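Local structure of putative Acetyltransferase (Pyrococcus horikoshii, 3DDD) at residues K51-D63 and R183-A195. The protein binds coenzyme A and, as a member of the GNAT family, probably transfers an acyl group to an acceptor. Residues are numbered along the deposited sequence; the frame is centred on the assembly and turned at random. Where two conformers were deposited one is given.
Sequences KSSFEISLEVQPD and RIRVLEAYMRRGA
Helices 51-60 and 184-192 run roughly antiparallel, their axes 9.6 Å apart at 142°, with Ile56 facing Ala189 and Val60 facing Val186. The small Ala189 lets the beta-branched neighbours close in: Val60 CG2 rests on its CB, while Val60 CG1 presses tightly on Val186 CG2 at 3.5 Å. Ile56 lies across one face of the Tyr190 ring; CG2, anti to the backbone N, makes a CH-pi contact 3.9 Å from the ring centre, and CD1 reaches CE1. A water joins Tyr190 OH to Ser53 OG, giving both hydroxyls a partner.

On the outer side, long charged chains span the gap. Arg193, bent at chi2 (-104°), slides its aliphatic part past Ile56; NH1 meets Glu55 OE1 at 3.0 Å and NH2 meets Glu59 OE2 at 2.8 Å, salt bridges whose hydrogen-bond angles are weak. Straighter is Arg192 NH2 to Glu59 OE1 at 2.9 Å, lying in the guanidinium plane but above the carboxylate plane. Lys51 extends the network through Glu55.

Where helix 51-60 ends, Arg185 grips Val60 O side-on with NE and NH2, each at 2.9 Å, while NH1 bonds Phe82 O. A leucine here would probably leave Val60 O without these two donors and break the link to Phe82.

The contact thus joins the two GNAT regions, with strand 73-82 touching Val60 through Phe81 and strand 204-209 bringing Tyr209 against Ile56 and edge-to-face with Tyr190.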
loop_
_atom_site.group_PDB
_atom_site.type_symbol
_atom_site.label_atom_id
_atom_site.label_comp_id
_atom_site.label_asym_id
_atom_site.label_seq_id
_atom_site.Cartn_x
_atom_site.Cartn_y
_atom_site.Cartn_z
ATOM N N LYS A 51 -3.908 -13.489 3.396
ATOM C CA LYS A 51 -4.253 -13.559 4.813
ATOM C C LYS A 51 -3.193 -12.874 5.695
ATOM O O LYS A 51 -3.508 -12.076 6.572
ATOM C CB LYS A 51 -4.429 -15.020 5.253
ATOM C CG LYS A 51 -4.699 -15.136 6.747
ATOM C CD LYS A 51 -5.545 -16.329 7.119
ATOM C CE LYS A 51 -4.761 -17.370 7.875
ATOM N NZ LYS A 51 -4.654 -16.998 9.304
ATOM N N SER A 52 -1.930 -13.185 5.443
ATOM C CA SER A 52 -0.850 -12.585 6.201
ATOM C C SER A 52 -0.737 -11.089 5.951
ATOM O O SER A 52 -0.455 -10.324 6.873
ATOM C CB SER A 52 0.461 -13.297 5.887
ATOM O OG SER A 52 0.340 -14.640 6.326
ATOM N N SER A 53 -0.988 -10.664 4.721
ATOM C CA SER A 53 -0.941 -9.242 4.403
ATOM C C SER A 53 -2.011 -8.479 5.193
ATOM O O SER A 53 -1.758 -7.411 5.705
ATOM C CB SER A 53 -1.136 -9.037 2.905
ATOM O OG SER A 53 -0.889 -7.699 2.542
ATOM N N PHE A 54 -3.200 -9.057 5.314
ATOM C CA PHE A 54 -4.325 -8.414 5.962
ATOM C C PHE A 54 -4.228 -8.436 7.481
ATOM O O PHE A 54 -4.701 -7.516 8.140
ATOM C CB PHE A 54 -5.639 -9.086 5.546
ATOM C CG PHE A 54 -6.109 -8.753 4.157
ATOM C CD1 PHE A 54 -5.435 -7.840 3.346
ATOM C CD2 PHE A 54 -7.263 -9.347 3.674
ATOM C CE1 PHE A 54 -5.906 -7.533 2.082
ATOM C CE2 PHE A 54 -7.740 -9.046 2.416
ATOM C CZ PHE A 54 -7.089 -8.124 1.625
ATOM N N GLU A 55 -3.634 -9.482 8.044
ATOM C CA GLU A 55 -3.293 -9.461 9.447
ATOM C C GLU A 55 -2.376 -8.250 9.776
ATOM O O GLU A 55 -2.514 -7.602 10.818
ATOM C CB GLU A 55 -2.639 -10.786 9.843
ATOM C CG GLU A 55 -3.611 -11.949 9.770
ATOM C CD GLU A 55 -3.021 -13.343 10.036
ATOM O OE1 GLU A 55 -1.797 -13.533 10.147
ATOM O OE2 GLU A 55 -3.830 -14.285 10.129
ATOM N N ILE A 56 -1.439 -7.956 8.890
ATOM C CA ILE A 56 -0.535 -6.811 9.061
ATOM C C ILE A 56 -1.328 -5.507 8.976
ATOM O O ILE A 56 -1.165 -4.628 9.804
ATOM C CB ILE A 56 0.594 -6.844 8.013
ATOM C CG1 ILE A 56 1.552 -8.014 8.320
ATOM C CG2 ILE A 56 1.338 -5.524 7.952
ATOM C CD1 ILE A 56 2.517 -8.328 7.169
ATOM N N SER A 57 -2.214 -5.408 7.999
ATOM C CA SER A 57 -3.043 -4.214 7.809
ATOM C C SER A 57 -3.857 -3.876 9.054
ATOM O O SER A 57 -3.852 -2.739 9.496
ATOM C CB SER A 57 -3.956 -4.394 6.592
ATOM O OG SER A 57 -3.161 -4.558 5.418
ATOM N N LEU A 58 -4.534 -4.862 9.631
ATOM C CA LEU A 58 -5.285 -4.644 10.856
ATOM C C LEU A 58 -4.401 -4.335 12.079
ATOM O O LEU A 58 -4.876 -3.712 13.010
ATOM C CB LEU A 58 -6.234 -5.820 11.163
ATOM C CG LEU A 58 -7.416 -6.037 10.220
ATOM C CD1 LEU A 58 -8.289 -7.224 10.660
ATOM C CD2 LEU A 58 -8.241 -4.765 10.069
ATOM N N GLU A 59 -3.153 -4.790 12.116
ATOM C CA GLU A 59 -2.216 -4.309 13.131
ATOM C C GLU A 59 -1.867 -2.823 12.925
ATOM O O GLU A 59 -1.733 -2.071 13.873
ATOM C CB GLU A 59 -0.916 -5.120 13.119
ATOM C CG GLU A 59 -0.920 -6.279 14.070
ATOM C CD GLU A 59 0.398 -7.029 14.102
ATOM O OE1 GLU A 59 1.471 -6.432 13.794
ATOM O OE2 GLU A 59 0.347 -8.237 14.444
ATOM N N VAL A 60 -1.652 -2.433 11.675
ATOM C CA VAL A 60 -1.345 -1.048 11.341
ATOM C C VAL A 60 -2.546 -0.146 11.683
ATOM O O VAL A 60 -2.385 0.935 12.260
ATOM C CB VAL A 60 -0.885 -0.949 9.861
ATOM C CG1 VAL A 60 -0.715 0.483 9.400
ATOM C CG2 VAL A 60 0.451 -1.744 9.687
ATOM N N GLN A 61 -3.755 -0.592 11.371
ATOM C CA GLN A 61 -4.942 0.225 11.632
ATOM C C GLN A 61 -6.095 -0.650 12.073
ATOM O O GLN A 61 -6.912 -1.080 11.260
ATOM C CB GLN A 61 -5.298 1.066 10.409
ATOM C CG GLN A 61 -6.216 2.271 10.729
ATOM C CD GLN A 61 -5.525 3.359 11.543
ATOM O OE1 GLN A 61 -4.512 3.910 11.126
ATOM N NE2 GLN A 61 -6.090 3.682 12.700
ATOM N N PRO A 62 -6.125 -0.992 13.376
ATOM C CA PRO A 62 -7.145 -1.938 13.869
ATOM C C PRO A 62 -8.588 -1.592 13.560
ATOM O O PRO A 62 -9.409 -2.497 13.353
ATOM C CB PRO A 62 -6.883 -1.990 15.379
ATOM C CG PRO A 62 -5.396 -1.672 15.504
ATOM C CD PRO A 62 -5.145 -0.614 14.424
ATOM N N ASP A 63 -8.892 -0.304 13.546
ATOM C CA ASP A 63 -10.220 0.217 13.240
ATOM C C ASP A 63 -10.267 0.813 11.840
ATOM O O ASP A 63 -11.046 1.720 11.549
ATOM C CB ASP A 63 -10.625 1.293 14.259
ATOM C CG ASP A 63 -9.591 2.435 14.386
ATOM O OD1 ASP A 63 -8.507 2.391 13.758
ATOM O OD2 ASP A 63 -9.861 3.384 15.148
ATOM N N ARG A 183 5.587 6.611 9.045
ATOM C CA ARG A 183 4.979 5.285 8.838
ATOM C C ARG A 183 5.836 4.162 9.436
ATOM O O ARG A 183 5.776 3.025 9.002
ATOM C CB ARG A 183 4.776 5.006 7.353
ATOM C CG ARG A 183 6.057 5.197 6.535
ATOM C CD ARG A 183 6.143 4.313 5.372
ATOM N NE ARG A 183 7.229 4.773 4.538
ATOM C CZ ARG A 183 7.234 4.796 3.215
ATOM N NH1 ARG A 183 6.256 4.277 2.539
ATOM N NH2 ARG A 183 8.288 5.291 2.571
ATOM N N ILE A 184 6.607 4.475 10.462
ATOM C CA ILE A 184 7.542 3.527 11.036
ATOM C C ILE A 184 6.807 2.327 11.617
ATOM O O ILE A 184 7.352 1.219 11.642
ATOM C CB ILE A 184 8.419 4.221 12.110
ATOM C CG1 ILE A 184 9.320 5.266 11.447
ATOM C CG2 ILE A 184 9.237 3.183 12.966
ATOM C CD1 ILE A 184 10.087 4.784 10.192
ATOM N N ARG A 185 5.579 2.538 12.089
ATOM C CA ARG A 185 4.792 1.442 12.665
ATOM C C ARG A 185 4.420 0.398 11.619
ATOM O O ARG A 185 4.242 -0.759 11.913
ATOM C CB ARG A 185 3.568 1.973 13.419
ATOM C CG ARG A 185 2.404 2.400 12.560
ATOM C CD ARG A 185 1.186 2.660 13.468
ATOM N NE ARG A 185 -0.049 2.627 12.711
ATOM C CZ ARG A 185 -0.470 3.615 11.926
ATOM N NH1 ARG A 185 0.233 4.725 11.810
ATOM N NH2 ARG A 185 -1.601 3.486 11.229
ATOM N N VAL A 186 4.349 0.811 10.370
ATOM C CA VAL A 186 4.107 -0.107 9.275
ATOM C C VAL A 186 5.359 -0.966 9.021
ATOM O O VAL A 186 5.289 -2.207 8.970
ATOM C CB VAL A 186 3.646 0.687 8.018
ATOM C CG1 VAL A 186 3.239 -0.247 6.905
ATOM C CG2 VAL A 186 2.455 1.548 8.414
ATOM N N LEU A 187 6.507 -0.312 8.871
ATOM C CA LEU A 187 7.780 -1.037 8.752
ATOM C C LEU A 187 7.928 -2.060 9.883
ATOM O O LEU A 187 8.208 -3.215 9.636
ATOM C CB LEU A 187 8.978 -0.068 8.742
ATOM C CG LEU A 187 9.332 0.502 7.363
ATOM C CD1 LEU A 187 8.260 1.472 6.869
ATOM C CD2 LEU A 187 10.678 1.171 7.433
ATOM N N GLU A 188 7.702 -1.626 11.115
ATOM C CA GLU A 188 7.774 -2.508 12.280
ATOM C C GLU A 188 6.864 -3.743 12.214
ATOM O O GLU A 188 7.265 -4.815 12.638
ATOM C CB GLU A 188 7.402 -1.713 13.538
ATOM C CG GLU A 188 8.530 -0.923 14.149
ATOM C CD GLU A 188 8.057 0.166 15.136
ATOM O OE1 GLU A 188 6.835 0.346 15.340
ATOM O OE2 GLU A 188 8.920 0.846 15.712
ATOM N N ALA A 189 5.632 -3.553 11.748
ATOM C CA ALA A 189 4.640 -4.634 11.649
ATOM C C ALA A 189 5.088 -5.697 10.661
ATOM O O ALA A 189 4.991 -6.889 10.934
ATOM C CB ALA A 189 3.228 -4.060 11.261
ATOM N N TYR A 190 5.615 -5.260 9.524
ATOM C CA TYR A 190 6.220 -6.154 8.545
ATOM C C TYR A 190 7.451 -6.901 9.056
ATOM O O TYR A 190 7.640 -8.086 8.763
ATOM C CB TYR A 190 6.577 -5.392 7.266
ATOM C CG TYR A 190 5.404 -5.237 6.343
ATOM C CD1 TYR A 190 5.050 -6.256 5.475
ATOM C CD2 TYR A 190 4.638 -4.083 6.351
ATOM C CE1 TYR A 190 3.962 -6.141 4.633
ATOM C CE2 TYR A 190 3.549 -3.936 5.516
ATOM C CZ TYR A 190 3.209 -4.969 4.654
ATOM O OH TYR A 190 2.130 -4.826 3.828
HETATM N N MSE A 191 8.289 -6.205 9.799
HETATM C CA MSE A 191 9.454 -6.807 10.395
HETATM C C MSE A 191 9.066 -7.819 11.468
HETATM O O MSE A 191 9.769 -8.824 11.634
HETATM C CB MSE A 191 10.409 -5.752 10.926
HETATM C CG MSE A 191 11.113 -4.980 9.844
HETATM SE SE MSE A 191 12.024 -3.364 10.474
HETATM C CE MSE A 191 13.415 -4.273 11.535
ATOM N N ARG A 192 7.950 -7.625 12.172
ATOM C CA ARG A 192 7.478 -8.722 13.066
ATOM C C ARG A 192 7.165 -10.019 12.303
ATOM O O ARG A 192 7.249 -11.111 12.887
ATOM C CB ARG A 192 6.293 -8.299 13.921
ATOM C CG ARG A 192 6.687 -7.254 15.002
ATOM C CD ARG A 192 5.594 -7.065 16.050
ATOM N NE ARG A 192 4.443 -6.352 15.499
ATOM C CZ ARG A 192 4.400 -5.029 15.393
ATOM N NH1 ARG A 192 5.435 -4.309 15.796
ATOM N NH2 ARG A 192 3.342 -4.424 14.865
ATOM N N ARG A 193 6.845 -9.914 11.004
ATOM C CA ARG A 193 6.520 -11.086 10.202
ATOM C C ARG A 193 7.642 -11.582 9.316
ATOM O O ARG A 193 7.401 -12.388 8.438
ATOM C CB ARG A 193 5.337 -10.813 9.302
ATOM C CG ARG A 193 4.241 -10.119 9.963
ATOM C CD ARG A 193 3.111 -11.013 10.296
ATOM N NE ARG A 193 2.135 -10.213 11.023
ATOM C CZ ARG A 193 0.942 -10.642 11.396
ATOM N NH1 ARG A 193 0.521 -11.870 11.065
ATOM N NH2 ARG A 193 0.163 -9.812 12.084
ATOM N N GLY A 194 8.839 -11.064 9.497
ATOM C CA GLY A 194 10.003 -11.628 8.854
ATOM C C GLY A 194 10.621 -10.756 7.794
ATOM O O GLY A 194 11.651 -11.126 7.235
ATOM N N ALA A 195 10.008 -9.602 7.526
ATOM C CA ALA A 195 10.530 -8.661 6.546
ATOM C C ALA A 195 11.920 -8.240 6.981
ATOM O O ALA A 195 12.170 -8.101 8.166
ATOM C CB ALA A 195 9.611 -7.442 6.414
HETATM O O HOH W 1 2.282 -13.946 9.001
HETATM O O HOH W 2 1.824 -7.186 2.265
HETATM O O HOH W 3 2.826 -8.839 15.514
HETATM O O HOH W 4 2.946 -8.096 12.371
#